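Local coordinates for uncharacterized protein (Bacteroides caccae, PDB 3NO2) that is of unknown function but folds as a six-bladed beta-propeller whose sequence partly resembles the Mal s 1 allergenic protein-like family, at residues I20-K25 with V255-N260; K162-P167 with A185-Q190; Q211-A216 with I228-G233. All blocks are in the same frame, centred on the assembly; numbering follows the deposited sequence.

Interaction 1 of 3, residues I20-K25 with V255-N260; sequences INKDTK and VVWQLN
The indole of W257 receives the side chain of K22 over one face and the shaft of K25 obliquely, where two neighbouring blades of the six-bladed propeller meet. V255-L259 is the outermost strand of one blade; I20-K25 ends strand 16-21 and makes the turn into strand 26-32 of the next, the blade that joins the two ends of the chain. K22 is extended throughout, with CG anti to the backbone N (chi1 -178°), and its CG lies 3.4 Å above the indole plane, offset toward the rim, in a CH-pi contact. Farther along the same chain CE passes 3.8 Å from W257 CD2, and NZ goes on to a salt bridge with E248 and a hydrogen bond to Y227 OH. The indole N-H is shared between two weak bonds: NE1 lies 3.1 Å from K22 O, with an N-H...O angle of only 128°, and 3.0 Å from a water in the ring plane that also donates to D23 O. K25, also extended beyond CG, slides past W257 and L259; its NZ ends 2.8 Å from Q258 O, nearly in line with that carbonyl. L259 divides its two methyls between partners, CD2 lying along K25 CG and CD1 meeting I20 CD1 tip to tip at 3.6 Å. Each lysine thus lays its aliphatic chain against apolar groups and sends its ammonium to an oxygen of the neighbouring blade, K22 NZ to the carboxylate of E248 and K25 NZ to the carbonyl Q258 O.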
# COMPACT_ATOMS: atom_id res chain seq x y z
N ILE A 20 0.85 14.05 8.22
CA ILE A 20 0.25 15.28 7.70
C ILE A 20 -1.06 15.51 8.47
O ILE A 20 -1.88 14.61 8.65
CB ILE A 20 -0.00 15.14 6.21
CG1 ILE A 20 1.36 15.05 5.48
CG2 ILE A 20 -0.83 16.32 5.65
CD1 ILE A 20 1.30 14.73 3.98
N ASN A 21 -1.24 16.76 8.91
CA ASN A 21 -2.54 17.21 9.41
C ASN A 21 -3.43 17.44 8.19
O ASN A 21 -3.11 18.26 7.33
CB ASN A 21 -2.34 18.52 10.20
CG ASN A 21 -3.64 19.15 10.67
OD1 ASN A 21 -4.64 19.18 9.98
ND2 ASN A 21 -3.60 19.70 11.92
N LYS A 22 -4.45 16.62 8.04
CA LYS A 22 -5.28 16.64 6.83
C LYS A 22 -5.89 18.04 6.58
O LYS A 22 -5.95 18.50 5.44
CB LYS A 22 -6.37 15.60 6.91
CG LYS A 22 -7.24 15.53 5.67
CD LYS A 22 -8.41 14.54 5.79
CE LYS A 22 -9.19 14.48 4.51
NZ LYS A 22 -10.33 13.52 4.60
N ASP A 23 -6.36 18.67 7.63
CA ASP A 23 -7.07 19.93 7.52
C ASP A 23 -6.17 21.06 7.10
O ASP A 23 -6.52 21.83 6.20
CB ASP A 23 -7.70 20.29 8.86
CG ASP A 23 -8.90 19.42 9.22
OD1 ASP A 23 -9.41 18.64 8.38
OD2 ASP A 23 -9.36 19.55 10.37
N THR A 24 -5.00 21.17 7.72
CA THR A 24 -4.04 22.21 7.37
C THR A 24 -3.14 21.87 6.18
O THR A 24 -2.53 22.76 5.58
CB THR A 24 -3.17 22.58 8.56
OG1 THR A 24 -2.32 21.46 8.83
CG2 THR A 24 -3.99 22.95 9.82
N LYS A 25 -3.08 20.58 5.85
CA LYS A 25 -2.17 20.07 4.81
C LYS A 25 -0.70 20.26 5.18
O LYS A 25 0.14 20.28 4.29
CB LYS A 25 -2.49 20.58 3.43
CG LYS A 25 -3.93 20.40 2.97
CD LYS A 25 -4.13 20.82 1.52
CE LYS A 25 -5.54 20.80 1.01
NZ LYS A 25 -5.58 21.19 -0.41
N VAL A 255 -13.34 14.46 -6.68
CA VAL A 255 -12.24 14.82 -5.80
C VAL A 255 -12.73 15.92 -4.85
O VAL A 255 -13.08 17.03 -5.31
CB VAL A 255 -10.99 15.28 -6.55
CG1 VAL A 255 -9.91 15.78 -5.59
CG2 VAL A 255 -10.40 14.14 -7.41
N VAL A 256 -12.77 15.62 -3.55
CA VAL A 256 -13.25 16.51 -2.52
C VAL A 256 -12.15 17.15 -1.69
O VAL A 256 -12.38 18.12 -0.96
CB VAL A 256 -14.33 15.85 -1.60
CG1 VAL A 256 -15.57 15.47 -2.45
CG2 VAL A 256 -13.74 14.67 -0.86
N TRP A 257 -10.95 16.58 -1.76
CA TRP A 257 -9.80 17.05 -0.99
C TRP A 257 -8.53 16.49 -1.66
O TRP A 257 -8.60 15.40 -2.25
CB TRP A 257 -9.90 16.62 0.48
CG TRP A 257 -8.70 16.93 1.32
CD1 TRP A 257 -8.48 18.05 2.07
CD2 TRP A 257 -7.53 16.10 1.50
NE1 TRP A 257 -7.27 17.99 2.68
CE2 TRP A 257 -6.67 16.79 2.38
CE3 TRP A 257 -7.15 14.85 1.03
CZ2 TRP A 257 -5.46 16.27 2.78
CZ3 TRP A 257 -5.96 14.32 1.44
CH2 TRP A 257 -5.11 15.03 2.30
N GLN A 258 -7.43 17.23 -1.63
CA GLN A 258 -6.21 16.74 -2.22
C GLN A 258 -4.99 17.40 -1.64
O GLN A 258 -5.06 18.51 -1.12
CB GLN A 258 -6.22 16.97 -3.75
CG GLN A 258 -6.22 18.46 -4.17
CD GLN A 258 -6.45 18.59 -5.64
OE1 GLN A 258 -5.51 18.57 -6.45
NE2 GLN A 258 -7.74 18.73 -6.02
N LEU A 259 -3.86 16.70 -1.78
CA LEU A 259 -2.52 17.27 -1.63
C LEU A 259 -1.94 17.46 -3.02
O LEU A 259 -1.98 16.51 -3.83
CB LEU A 259 -1.58 16.32 -0.85
CG LEU A 259 -2.01 15.99 0.56
CD1 LEU A 259 -0.98 15.06 1.21
CD2 LEU A 259 -2.26 17.25 1.43
N ASN A 260 -1.48 18.66 -3.32
CA ASN A 260 -1.05 19.01 -4.67
C ASN A 260 0.07 20.04 -4.56
O ASN A 260 -0.14 21.26 -4.73
CB ASN A 260 -2.24 19.55 -5.49
CG ASN A 260 -1.94 19.66 -6.97
OD1 ASN A 260 -0.79 19.51 -7.40
ND2 ASN A 260 -2.98 19.87 -7.76
O HOH W 1 -7.90 20.63 4.02

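Interaction 2 of 3, residues K162-P167 with A185-Q190; sequences KLSGTP and AHCFVQ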
# COMPACT_ATOMS: atom_id res chain seq x y z
N LYS A 162 -6.46 -12.45 -13.68
CA LYS A 162 -5.65 -11.61 -14.54
C LYS A 162 -6.22 -10.19 -14.57
O LYS A 162 -7.43 -10.00 -14.79
CB LYS A 162 -5.60 -12.18 -15.97
CG LYS A 162 -4.88 -13.50 -16.11
CD LYS A 162 -3.37 -13.31 -15.88
CE LYS A 162 -2.57 -14.63 -15.91
NZ LYS A 162 -1.16 -14.29 -15.53
N LEU A 163 -5.37 -9.20 -14.35
CA LEU A 163 -5.73 -7.80 -14.37
C LEU A 163 -4.97 -7.09 -15.47
O LEU A 163 -4.73 -7.68 -16.52
CB LEU A 163 -5.43 -7.25 -12.97
CG LEU A 163 -6.26 -7.90 -11.86
CD1 LEU A 163 -5.91 -7.24 -10.52
CD2 LEU A 163 -7.76 -7.86 -12.14
N SER A 164 -4.51 -5.89 -15.21
CA SER A 164 -3.74 -5.14 -16.18
C SER A 164 -2.77 -4.31 -15.40
O SER A 164 -2.86 -4.21 -14.17
CB SER A 164 -4.64 -4.25 -17.00
OG SER A 164 -5.26 -3.22 -16.21
N GLY A 165 -1.81 -3.74 -16.11
CA GLY A 165 -0.85 -2.90 -15.48
C GLY A 165 0.06 -3.61 -14.52
O GLY A 165 0.56 -4.71 -14.78
N THR A 166 0.32 -2.96 -13.38
CA THR A 166 1.24 -3.41 -12.37
C THR A 166 0.53 -3.35 -11.02
O THR A 166 0.67 -2.38 -10.24
CB THR A 166 2.54 -2.58 -12.39
OG1 THR A 166 2.26 -1.17 -12.49
CG2 THR A 166 3.40 -2.99 -13.58
N PRO A 167 -0.23 -4.41 -10.71
CA PRO A 167 -1.05 -4.39 -9.49
C PRO A 167 -0.21 -4.17 -8.22
O PRO A 167 0.81 -4.84 -8.02
CB PRO A 167 -1.72 -5.74 -9.50
CG PRO A 167 -1.83 -6.05 -11.02
CD PRO A 167 -0.59 -5.50 -11.62
N ALA A 185 -1.50 0.88 -14.97
CA ALA A 185 -2.71 0.88 -15.81
C ALA A 185 -3.58 2.10 -15.56
O ALA A 185 -4.59 2.26 -16.23
CB ALA A 185 -3.52 -0.39 -15.61
N HIS A 186 -3.21 2.97 -14.61
CA HIS A 186 -3.96 4.22 -14.40
C HIS A 186 -5.38 3.96 -14.00
O HIS A 186 -6.28 4.75 -14.31
CB HIS A 186 -3.92 5.15 -15.64
CG HIS A 186 -2.59 5.21 -16.33
ND1 HIS A 186 -1.42 5.52 -15.68
CD2 HIS A 186 -2.24 4.94 -17.62
CE1 HIS A 186 -0.41 5.48 -16.54
NE2 HIS A 186 -0.88 5.14 -17.73
N CYS A 187 -5.62 2.87 -13.30
CA CYS A 187 -6.95 2.47 -12.93
C CYS A 187 -6.92 1.59 -11.69
O CYS A 187 -5.87 1.14 -11.21
CB CYS A 187 -7.64 1.68 -14.08
SG CYS A 187 -6.93 0.06 -14.40
N PHE A 188 -8.10 1.34 -11.15
CA PHE A 188 -8.29 0.27 -10.20
C PHE A 188 -9.52 -0.54 -10.55
O PHE A 188 -10.37 -0.08 -11.35
CB PHE A 188 -8.35 0.79 -8.76
CG PHE A 188 -9.48 1.71 -8.43
CD1 PHE A 188 -10.67 1.21 -7.91
CD2 PHE A 188 -9.32 3.08 -8.51
CE1 PHE A 188 -11.67 2.08 -7.51
CE2 PHE A 188 -10.33 3.94 -8.11
CZ PHE A 188 -11.48 3.44 -7.62
N VAL A 189 -9.63 -1.73 -10.01
CA VAL A 189 -10.78 -2.59 -10.27
C VAL A 189 -11.42 -3.00 -8.95
O VAL A 189 -10.79 -2.96 -7.90
CB VAL A 189 -10.42 -3.84 -11.08
CG1 VAL A 189 -9.88 -3.45 -12.46
CG2 VAL A 189 -9.41 -4.71 -10.28
N GLN A 190 -12.71 -3.35 -9.02
CA GLN A 190 -13.41 -3.98 -7.93
C GLN A 190 -13.61 -5.45 -8.29
O GLN A 190 -14.14 -5.73 -9.39
CB GLN A 190 -14.74 -3.25 -7.70
CG GLN A 190 -15.55 -3.83 -6.56
CD GLN A 190 -16.82 -3.04 -6.28
OE1 GLN A 190 -16.88 -1.85 -6.56
NE2 GLN A 190 -17.83 -3.70 -5.71
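L163, S164 and G165 meet A185, C187 and V189 through small or branched side chains, and no ring or amide face enters the contact: the phenyl ring of F188 turns instead to L179, V202 and L218, and the imidazole of H186 turns away. The setting is a blade-to-blade connection of the six-bladed beta-propeller. K162-P167 leaves strand 157-162, the outermost of one blade, and leads to strand 169-172 of the next, running beside A185-Q190, the turn and third strand of that next blade. At its apolar end L163 has CG anti to its carbonyl carbon (chi1 -63°), which points the isobutyl group at V189. The two side chains cross at a slant and both also rest on V180, in the second strand of the blade, while I198 gives L163 a further neighbour. At the other end the backbones draw together, the CA atoms of G165 and A185 being 4.2 Å apart. G165 has a positive phi of 66°, which favours glycine, and without a side chain it lets A185 CB come 3.7 Å from its CA, on the side where a CB would point. S164 and A185 each have two conformers, so that approach, and those of S164 OG to A185 CB and C187 SG, are doubtful in detail. No hydrogen bond joins the two segments directly; polar links run through neighbours, with G165 O accepting from S146 OG in the preceding blade, T166 pairing through its backbone with C182, and T166 OG1 bonded to D184 OD2. The apolar end closes where L163 CD2 stands 4.0 Å from V189 CG2.

Interaction 3 of 3, residues Q211-A216 with I228-G233; sequences QLFFVA and ICNWQG
N230 carries its CG anti to the backbone N (chi1 -168°), and this swings its amide across to the backbone of Q211 and F213. F214 and W231 share that first torsion, which turns each CG away from its own backbone N; their direct pairing puts both side chains on one face of an antiparallel beta hairpin, the two inner strands of a propeller blade. The N230 amide grips the chain just ahead of strand 214-220 at two points. F213 N donates to OD1 at 2.9 Å, almost straight and in the carbonyl plane, and ND2 donates to Q211 O at 3.1 Å; ND2 also bonds P244 O, so this buried amide is well satisfied. The same ND2 sits at the edge of the F213 ring, with Q232 CG approaching that ring obliquely. Between F214 and W231 the stack is edge-to-face: the indole turns its edge toward the phenyl face, planes 76° apart, with the F214 ring and the six-membered ring of W231 5.5 Å apart between centroids. W231 NE1 is held by S12 O, and a bound citrate lies beside this side chain. F214 and W231 form a hydrogen-bonded pair, F214 N to W231 O at 2.9 Å and W231 N to F214 O at 3.0 Å, followed by the non-hydrogen-bonded pair V215 and N230. On the side of V215 the apolar cover comes from I228, whose CG2 meets V215 CG1. A216 N donates to C229 O at 3.0 Å.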
# COMPACT_ATOMS: atom_id res chain seq x y z
N GLN A 211 -6.03 13.39 -13.07
CA GLN A 211 -5.41 12.45 -14.01
C GLN A 211 -4.68 11.42 -13.12
O GLN A 211 -3.83 11.79 -12.30
CB GLN A 211 -4.39 13.15 -14.92
CG GLN A 211 -3.68 12.14 -15.83
CD GLN A 211 -2.62 12.75 -16.76
OE1 GLN A 211 -2.59 14.00 -16.97
NE2 GLN A 211 -1.77 11.90 -17.35
N LEU A 212 -4.98 10.15 -13.32
CA LEU A 212 -4.33 9.05 -12.59
C LEU A 212 -3.05 8.64 -13.28
O LEU A 212 -3.04 8.38 -14.49
CB LEU A 212 -5.25 7.86 -12.46
CG LEU A 212 -6.55 8.11 -11.65
CD1 LEU A 212 -7.49 6.89 -11.70
CD2 LEU A 212 -6.25 8.52 -10.18
N PHE A 213 -1.97 8.66 -12.50
CA PHE A 213 -0.64 8.22 -12.95
C PHE A 213 -0.46 6.76 -12.51
O PHE A 213 -1.18 5.91 -13.02
CB PHE A 213 0.39 9.20 -12.42
CG PHE A 213 0.30 10.55 -13.08
CD1 PHE A 213 1.01 10.78 -14.26
CD2 PHE A 213 -0.55 11.52 -12.66
CE1 PHE A 213 0.89 12.02 -14.93
CE2 PHE A 213 -0.65 12.73 -13.34
CZ PHE A 213 0.05 12.97 -14.44
N PHE A 214 0.41 6.47 -11.54
CA PHE A 214 0.51 5.10 -11.03
C PHE A 214 -0.45 5.02 -9.86
O PHE A 214 -0.27 5.71 -8.85
CB PHE A 214 1.96 4.84 -10.58
CG PHE A 214 2.22 3.47 -10.01
CD1 PHE A 214 1.82 3.18 -8.72
CD2 PHE A 214 2.87 2.51 -10.76
CE1 PHE A 214 2.06 1.92 -8.20
CE2 PHE A 214 3.13 1.27 -10.23
CZ PHE A 214 2.72 0.94 -8.98
N VAL A 215 -1.46 4.19 -9.98
CA VAL A 215 -2.49 4.04 -8.94
C VAL A 215 -1.89 3.11 -7.88
O VAL A 215 -1.76 1.89 -8.10
CB VAL A 215 -3.83 3.57 -9.46
CG1 VAL A 215 -4.82 3.35 -8.30
CG2 VAL A 215 -4.37 4.56 -10.48
N ALA A 216 -1.46 3.71 -6.78
CA ALA A 216 -0.79 3.05 -5.64
C ALA A 216 -1.87 2.76 -4.57
O ALA A 216 -3.00 2.38 -4.90
CB ALA A 216 0.43 3.83 -5.17
N ILE A 228 -6.77 7.86 -2.73
CA ILE A 228 -5.98 7.29 -3.82
C ILE A 228 -4.63 7.96 -3.80
O ILE A 228 -4.51 9.18 -3.95
CB ILE A 228 -6.66 7.50 -5.18
CG1 ILE A 228 -8.08 6.96 -5.19
CG2 ILE A 228 -5.77 6.90 -6.29
CD1 ILE A 228 -8.88 7.36 -6.45
N CYS A 229 -3.57 7.17 -3.65
CA CYS A 229 -2.20 7.60 -3.75
C CYS A 229 -1.81 7.62 -5.25
O CYS A 229 -1.80 6.58 -5.90
CB CYS A 229 -1.25 6.72 -2.97
SG CYS A 229 -1.59 6.67 -1.19
N ASN A 230 -1.59 8.82 -5.77
CA ASN A 230 -1.43 9.06 -7.20
C ASN A 230 0.03 9.30 -7.54
O ASN A 230 0.49 10.43 -7.69
CB ASN A 230 -2.27 10.30 -7.57
CG ASN A 230 -2.41 10.50 -9.05
OD1 ASN A 230 -2.34 9.53 -9.81
ND2 ASN A 230 -2.58 11.75 -9.51
N TRP A 231 0.80 8.21 -7.60
CA TRP A 231 2.25 8.27 -7.60
C TRP A 231 2.76 8.60 -9.00
O TRP A 231 2.39 7.94 -10.00
CB TRP A 231 2.78 6.92 -7.08
CG TRP A 231 4.27 6.85 -6.87
CD1 TRP A 231 4.97 7.27 -5.77
CD2 TRP A 231 5.26 6.33 -7.76
NE1 TRP A 231 6.30 7.04 -5.92
CE2 TRP A 231 6.51 6.45 -7.13
CE3 TRP A 231 5.20 5.72 -9.00
CZ2 TRP A 231 7.68 6.01 -7.71
CZ3 TRP A 231 6.40 5.27 -9.60
CH2 TRP A 231 7.59 5.43 -8.96
N GLN A 232 3.64 9.57 -9.07
CA GLN A 232 4.03 10.20 -10.32
C GLN A 232 5.43 9.84 -10.81
O GLN A 232 5.93 10.46 -11.77
CB GLN A 232 3.85 11.72 -10.23
CG GLN A 232 2.34 12.06 -10.05
CD GLN A 232 2.07 13.47 -9.62
OE1 GLN A 232 2.68 14.41 -10.11
NE2 GLN A 232 1.07 13.63 -8.73
N GLY A 233 6.04 8.83 -10.26
CA GLY A 233 7.45 8.52 -10.57
C GLY A 233 7.70 7.85 -11.89
O GLY A 233 8.89 7.67 -12.24

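How the interactions relate
Interactions 2 and 3 adjoin, with centres about 12 Å apart, where one blade passes into the next. H186 ND1, in the turn of interaction 2, lies 2.7 Å from F213 O of interaction 3, a probable hydrogen bond, and T166 OG1 packs 3.4 Å from F214 CE2. Interaction 1 touches neither, its centre lying about 16 Å from that of interaction 3 and 25 Å from that of interaction 2, yet it shares a sheet with interaction 3: 214-220 and 226-231 are the inner strands of the blade and 255-259 its outermost. A bound citrate lies about 4 Å from the side chain of W231 in interaction 3; probably from the crystallisation liquor, it could mark a pocket but does not establish one, and the function is unknown.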